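Side-chain contacts in copper-sensitive operon repressor (CsoR) (Geobacillus thermodenitrificans, PDB 4M1P), which probably represses transcription of a copper-sensitive operon by binding DNA, a hold thought to be released when it binds copper(I): residues N46-C49 / I50-L53; E72-N76 / H77-K81; S91-E94 / L95-I99. The protein carries 1 engineered substitution. All blocks are in the same frame, centred on the assembly; numbering follows the deposited sequence.

Interaction 1 (N46-C49 / I50-L53); sequences NRYC and IDIL. With CU1 (copper (I) ion), chain B.
Arg-47 and Asp-51 form the charged part of this local contact, where the chain leaves the loop after helix 19-44 and starts helix 49-85. The two side chains cross at about a right angle, and a bend at chi3 (62°) turns the guanidinium toward the carboxylate. NH2 of Arg-47 lies 3.3 Å from OD2 of Asp-51, a salt bridge whose hydrogen bond is weak, with the two planes 60° apart.

The apolar part belongs to Tyr-48 and Ile-50, which run side by side and point the same way. With CG anti to the backbone N (chi1 -165°), the tyrosine ring lies along the first turn, and its CE1 is 3.5 Å from CG1 of Ile-50. The backbone N of Ile-50 stands over the rim of one ring face. At the far end, the Tyr-48 hydroxyl is hydrogen-bonded to OE1 of Glu-94 of the second subunit.

Backbone bonds start the helix. Ile-52 N gives its hydrogen to Tyr-48 O at 3.2 Å, and Leu-53 N to Cys-49 O at 2.9 Å.

Metal bonding is left to Cys-49, whose SG holds a copper(I) ion at 2.3 Å. His-74 and Cys-78 of the second subunit supply the other two ligands, so the metal bridges two chains.

Just upstream, Asn-46 ends helix 19-44 in a Schellman motif with positive phi; Tyr-48 then takes the N-cap position of the next helix. With Cys-49 at the start of helix 49-85, the arrangement is one half of the three-coordinate Cys-His-Cys copper(I) site that CsoR proteins build between subunits.

Interaction 2 (E72-N76 / H77-K81); sequences ERHAN and HCVAK. With CU1 (copper (I) ion), chain C.
His-74 and Cys-78, one helical turn apart on helix 49-85, reach out together to hold a copper(I) ion. The histidine has CG anti to its own backbone N (chi1 -176°), and chi2 near 64° turns ND1 to the metal at 2.1 Å. In Cys-78 the sulfur lies beside the backbone N, anti to the carbonyl carbon (chi1 -57°), and SG meets the same ion at 2.3 Å. The imidazole crosses Val-79 at about a right angle: CG2 of that valine lies 3.6 Å from His-74 NE2. The ring of Tyr-48 of the second subunit meets the His-74 ring nearly perpendicularly.

Arg-73 bends at chi2, so that its chain passes beside the ring of His-77, CD to ND1 being 3.7 Å; guanidinium and ring planes are close to perpendicular. NH1 of Arg-73 then makes a close approach to Cys-78 SG, 3.4 Å, with the sulfur at the guanidinium edge near its plane. Among the bonds that hold the guanidinium from elsewhere are a salt bridge from NH2 to Glu-21 and a hydrogen bond from NH1 to Ile-15 O.

Underneath, the helix widens into a pi-type turn. Val-79 N donates to His-74 O at 2.8 Å, almost straight, and Ala-80 N bonds to Ala-75 O, both reaching five residues back instead of four.

Cys-49 of the second subunit completes the copper site. Two sulfurs and one imidazole nitrogen are ligands well suited to soft, low-coordinate copper(I), and the arginine beside the Cys-78 sulfur would probably help to stabilise it as a thiolate.

Interaction 3 (S91-E94 / L95-I99); sequences SLRE and LMDVI. With NA (sodium ion), chain D.
Leu-92 and Met-96 lie one turn apart on one flank of helix 88-103, and their torsions decide which atoms touch: the leucine has CG anti to the backbone N (chi1 174°), while the methionine sets off beside its own N (chi1 -72°) and folds again at chi2 and chi3. CD1 of Leu-92 thus lies alongside CG of Met-96, a loose touch at 4.3 Å.

On another flank, the Ser-91 hydroxyl stands beside its backbone N and binds a sodium ion, OG to metal 2.9 Å; Ser-87 and Gln-90 hold the same ion. Glu-94, extended beyond CG, reaches partners outside the helix: OE2 is hydrogen-bonded to the backbone N of Gly-12, while OE1 is taken by Tyr-48 of the second subunit. Between them these partners engage both carboxylate oxygens.

Regular helical bonds tie the two halves together, among them Leu-95 N to Ser-91 O at 3.0 Å and Met-96 N to Leu-92 O at 2.9 Å. Arg-93 and Asp-97 form no salt bridge, NH1 of the arginine staying 6.1 Å from OD1 of the aspartate.

In the fold, Ser-91 and Leu-95 lean on helix 49-85 of their own chain, the former on Val-79 and Ala-82, the latter on Leu-71. Leu-92 and Met-96 pack against Ala-75 of the third subunit, and Glu-94 and Val-98 cover Ile-50 of the second, which wedges this short helix among three chains.

How the interactions relate
Along the chain the contacts come in series. Interactions 1 and 2 share helix 49-85, near its start and toward its end, with centres about 40 Å apart on opposite sides of the chain's centre. Interaction 3 follows on helix 88-103, its centre about 12 Å from that of interaction 2, and the two touch where Val-79 CG1 lies 4.0 Å from Ser-91 CB. Interactions 1 and 2 nevertheless supply complementary parts of one kind of copper site, because each copper takes its ligands from both segments, on different subunits. Interactions 1 and 3 are likewise joined between chains, which is consistent with copper binding being coupled to the interface between these two subunits.

Interaction 1 (N46-C49 / I50-L53)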
# COMPACT_ATOMS: atom_id res chain seq x y z
N ASN A 46 0.97 2.14 -29.14
CA ASN A 46 2.34 2.38 -28.71
C ASN A 46 2.52 3.74 -28.01
O ASN A 46 3.49 4.45 -28.26
CB ASN A 46 3.31 2.24 -29.89
CG ASN A 46 4.50 1.35 -29.58
OD1 ASN A 46 5.02 1.35 -28.46
ND2 ASN A 46 4.94 0.58 -30.57
N ARG A 47 1.57 4.09 -27.15
CA ARG A 47 1.64 5.36 -26.43
C ARG A 47 2.72 5.34 -25.35
O ARG A 47 3.21 4.28 -24.98
CB ARG A 47 0.26 5.74 -25.87
CG ARG A 47 -0.70 6.27 -26.94
CD ARG A 47 -1.85 7.09 -26.36
NE ARG A 47 -1.38 8.28 -25.65
CZ ARG A 47 -2.16 9.06 -24.90
NH1 ARG A 47 -3.44 8.77 -24.75
NH2 ARG A 47 -1.65 10.12 -24.28
N TYR A 48 3.09 6.53 -24.89
CA TYR A 48 4.17 6.71 -23.92
C TYR A 48 3.91 5.95 -22.63
O TYR A 48 2.82 6.02 -22.07
CB TYR A 48 4.35 8.19 -23.62
CG TYR A 48 5.65 8.56 -22.92
CD1 TYR A 48 5.67 9.49 -21.89
CD2 TYR A 48 6.86 7.98 -23.30
CE1 TYR A 48 6.84 9.84 -21.26
CE2 TYR A 48 8.04 8.32 -22.67
CZ TYR A 48 8.02 9.25 -21.65
OH TYR A 48 9.20 9.59 -21.03
N CYS A 49 4.93 5.22 -22.16
CA CYS A 49 4.83 4.41 -20.95
C CYS A 49 4.32 5.18 -19.74
O CYS A 49 3.59 4.63 -18.91
CB CYS A 49 6.19 3.78 -20.60
SG CYS A 49 6.96 2.75 -21.88
N ILE A 50 4.70 6.46 -19.63
CA ILE A 50 4.30 7.28 -18.50
C ILE A 50 2.79 7.53 -18.52
O ILE A 50 2.11 7.38 -17.50
CB ILE A 50 5.08 8.61 -18.46
CG1 ILE A 50 6.55 8.36 -18.10
CG2 ILE A 50 4.45 9.58 -17.48
CD1 ILE A 50 6.78 7.89 -16.66
N ASP A 51 2.28 7.91 -19.69
CA ASP A 51 0.84 8.11 -19.87
C ASP A 51 0.07 6.86 -19.46
O ASP A 51 -0.96 6.94 -18.78
CB ASP A 51 0.54 8.45 -21.33
CG ASP A 51 1.16 9.75 -21.77
OD1 ASP A 51 1.44 10.60 -20.90
OD2 ASP A 51 1.36 9.94 -22.98
N ILE A 52 0.57 5.71 -19.87
CA ILE A 52 -0.06 4.44 -19.54
C ILE A 52 -0.05 4.19 -18.03
O ILE A 52 -1.06 3.79 -17.45
CB ILE A 52 0.59 3.29 -20.31
CG1 ILE A 52 0.24 3.42 -21.79
CG2 ILE A 52 0.16 1.94 -19.76
CD1 ILE A 52 0.73 2.28 -22.65
N LEU A 53 1.08 4.47 -17.39
CA LEU A 53 1.22 4.26 -15.95
C LEU A 53 0.26 5.15 -15.16
O LEU A 53 -0.35 4.72 -14.19
CB LEU A 53 2.66 4.48 -15.51
CG LEU A 53 3.62 3.37 -15.94
CD1 LEU A 53 5.06 3.84 -15.87
CD2 LEU A 53 3.42 2.14 -15.07
CU CU1 B . 9.09 3.73 -21.85

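Interaction 2 (E72-N76 / H77-K81)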
# COMPACT_ATOMS: atom_id res chain seq x y z
N GLU A 72 -17.08 -2.03 3.42
CA GLU A 72 -17.89 -1.33 4.40
C GLU A 72 -19.33 -1.83 4.36
O GLU A 72 -19.94 -2.07 5.39
CB GLU A 72 -17.85 0.18 4.17
CG GLU A 72 -16.48 0.81 4.37
CD GLU A 72 -16.52 2.33 4.28
OE1 GLU A 72 -16.12 2.87 3.22
OE2 GLU A 72 -16.95 2.98 5.26
N ARG A 73 -19.86 -1.98 3.15
CA ARG A 73 -21.22 -2.46 2.99
C ARG A 73 -21.36 -3.81 3.68
O ARG A 73 -22.28 -4.01 4.48
CB ARG A 73 -21.58 -2.56 1.50
CG ARG A 73 -23.07 -2.58 1.21
CD ARG A 73 -23.67 -3.97 1.40
NE ARG A 73 -24.95 -4.10 0.72
CZ ARG A 73 -25.65 -5.23 0.68
NH1 ARG A 73 -25.20 -6.32 1.28
NH2 ARG A 73 -26.81 -5.26 0.03
N HIS A 74 -20.45 -4.73 3.39
CA HIS A 74 -20.53 -6.07 3.95
C HIS A 74 -20.47 -6.04 5.47
O HIS A 74 -21.22 -6.73 6.15
CB HIS A 74 -19.41 -6.96 3.38
CG HIS A 74 -19.48 -8.38 3.84
ND1 HIS A 74 -20.53 -9.22 3.54
CD2 HIS A 74 -18.61 -9.12 4.59
CE1 HIS A 74 -20.31 -10.41 4.08
NE2 HIS A 74 -19.15 -10.37 4.72
N ALA A 75 -19.57 -5.22 6.01
CA ALA A 75 -19.40 -5.12 7.46
C ALA A 75 -20.60 -4.45 8.14
O ALA A 75 -21.09 -4.94 9.16
CB ALA A 75 -18.11 -4.38 7.79
N ASN A 76 -21.05 -3.33 7.59
CA ASN A 76 -22.17 -2.57 8.15
C ASN A 76 -23.50 -3.31 8.14
O ASN A 76 -24.34 -3.10 9.01
CB ASN A 76 -22.36 -1.25 7.41
CG ASN A 76 -21.22 -0.28 7.62
OD1 ASN A 76 -20.16 -0.64 8.13
ND2 ASN A 76 -21.43 0.97 7.21
N HIS A 77 -23.70 -4.16 7.14
CA HIS A 77 -24.98 -4.84 6.98
C HIS A 77 -24.91 -6.34 7.21
O HIS A 77 -25.48 -6.85 8.17
CB HIS A 77 -25.56 -4.53 5.61
CG HIS A 77 -25.85 -3.08 5.40
ND1 HIS A 77 -25.35 -2.36 4.34
CD2 HIS A 77 -26.58 -2.20 6.14
CE1 HIS A 77 -25.76 -1.11 4.42
NE2 HIS A 77 -26.51 -0.99 5.50
N CYS A 78 -24.21 -7.04 6.32
CA CYS A 78 -24.15 -8.50 6.38
C CYS A 78 -23.52 -9.04 7.67
O CYS A 78 -24.13 -9.84 8.38
CB CYS A 78 -23.43 -9.07 5.15
SG CYS A 78 -24.14 -8.60 3.55
N VAL A 79 -22.31 -8.59 7.99
CA VAL A 79 -21.63 -9.04 9.20
C VAL A 79 -22.39 -8.58 10.45
O VAL A 79 -22.54 -9.33 11.42
CB VAL A 79 -20.16 -8.58 9.24
CG1 VAL A 79 -19.51 -8.99 10.54
CG2 VAL A 79 -19.40 -9.17 8.06
N ALA A 80 -22.89 -7.34 10.42
CA ALA A 80 -23.71 -6.83 11.51
C ALA A 80 -24.96 -7.71 11.74
O ALA A 80 -25.34 -7.97 12.88
CB ALA A 80 -24.10 -5.40 11.25
N LYS A 81 -25.59 -8.15 10.65
CA LYS A 81 -26.76 -9.03 10.77
C LYS A 81 -26.37 -10.35 11.43
O LYS A 81 -27.08 -10.84 12.32
CB LYS A 81 -27.41 -9.27 9.41
CG LYS A 81 -28.62 -10.19 9.47
CD LYS A 81 -29.36 -10.27 8.14
CU CU1 C . -22.19 -8.72 2.34

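Interaction 3 (S91-E94 / L95-I99)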
# COMPACT_ATOMS: atom_id res chain seq x y z
N SER A 91 -18.80 -14.85 10.60
CA SER A 91 -18.66 -13.72 9.68
C SER A 91 -17.42 -12.88 9.95
O SER A 91 -16.82 -12.33 9.02
CB SER A 91 -19.90 -12.84 9.71
OG SER A 91 -20.99 -13.49 9.08
N LEU A 92 -17.03 -12.76 11.22
CA LEU A 92 -15.86 -11.98 11.58
C LEU A 92 -14.58 -12.62 11.05
O LEU A 92 -13.69 -11.93 10.56
CB LEU A 92 -15.78 -11.79 13.09
CG LEU A 92 -14.51 -11.09 13.60
CD1 LEU A 92 -14.41 -9.69 13.02
CD2 LEU A 92 -14.48 -11.04 15.12
N ARG A 93 -14.50 -13.94 11.15
CA ARG A 93 -13.33 -14.67 10.68
C ARG A 93 -13.17 -14.54 9.16
O ARG A 93 -12.06 -14.34 8.67
CB ARG A 93 -13.40 -16.14 11.10
CG ARG A 93 -12.14 -16.94 10.79
CD ARG A 93 -12.01 -18.15 11.71
NE ARG A 93 -11.52 -17.79 13.05
CZ ARG A 93 -10.25 -17.89 13.42
NH1 ARG A 93 -9.33 -18.34 12.58
NH2 ARG A 93 -9.89 -17.54 14.65
N GLU A 94 -14.29 -14.65 8.43
CA GLU A 94 -14.28 -14.41 7.00
C GLU A 94 -13.70 -13.02 6.73
O GLU A 94 -12.76 -12.88 5.96
CB GLU A 94 -15.70 -14.47 6.42
CG GLU A 94 -16.25 -15.86 6.12
CD GLU A 94 -17.73 -15.82 5.73
OE1 GLU A 94 -18.34 -14.74 5.85
OE2 GLU A 94 -18.27 -16.87 5.30
N LEU A 95 -14.26 -12.01 7.40
CA LEU A 95 -13.84 -10.63 7.19
C LEU A 95 -12.35 -10.43 7.44
O LEU A 95 -11.68 -9.73 6.68
CB LEU A 95 -14.65 -9.69 8.09
CG LEU A 95 -14.45 -8.18 7.86
CD1 LEU A 95 -14.94 -7.76 6.48
CD2 LEU A 95 -15.16 -7.37 8.94
N MET A 96 -11.82 -11.06 8.49
CA MET A 96 -10.40 -10.94 8.77
C MET A 96 -9.55 -11.59 7.68
O MET A 96 -8.46 -11.11 7.37
CB MET A 96 -10.06 -11.53 10.14
CG MET A 96 -10.55 -10.68 11.30
SD MET A 96 -10.08 -8.94 11.12
CE MET A 96 -8.29 -9.07 11.26
N ASP A 97 -10.04 -12.68 7.10
CA ASP A 97 -9.31 -13.34 6.03
C ASP A 97 -9.13 -12.45 4.80
O ASP A 97 -8.04 -12.39 4.24
CB ASP A 97 -9.95 -14.68 5.66
CG ASP A 97 -9.55 -15.80 6.62
OD1 ASP A 97 -8.43 -15.73 7.18
OD2 ASP A 97 -10.36 -16.73 6.82
N VAL A 98 -10.19 -11.76 4.38
CA VAL A 98 -10.07 -10.88 3.22
C VAL A 98 -9.21 -9.65 3.51
O VAL A 98 -8.55 -9.13 2.62
CB VAL A 98 -11.44 -10.47 2.60
CG1 VAL A 98 -12.23 -11.69 2.22
CG2 VAL A 98 -12.23 -9.59 3.54
N ILE A 99 -9.22 -9.19 4.76
CA ILE A 99 -8.34 -8.10 5.17
C ILE A 99 -6.87 -8.50 4.98
O ILE A 99 -6.10 -7.79 4.34
CB ILE A 99 -8.59 -7.67 6.63
CG1 ILE A 99 -10.00 -7.08 6.78
CG2 ILE A 99 -7.55 -6.67 7.08
CD1 ILE A 99 -10.33 -6.01 5.75
NA NA D . -22.90 -15.61 9.24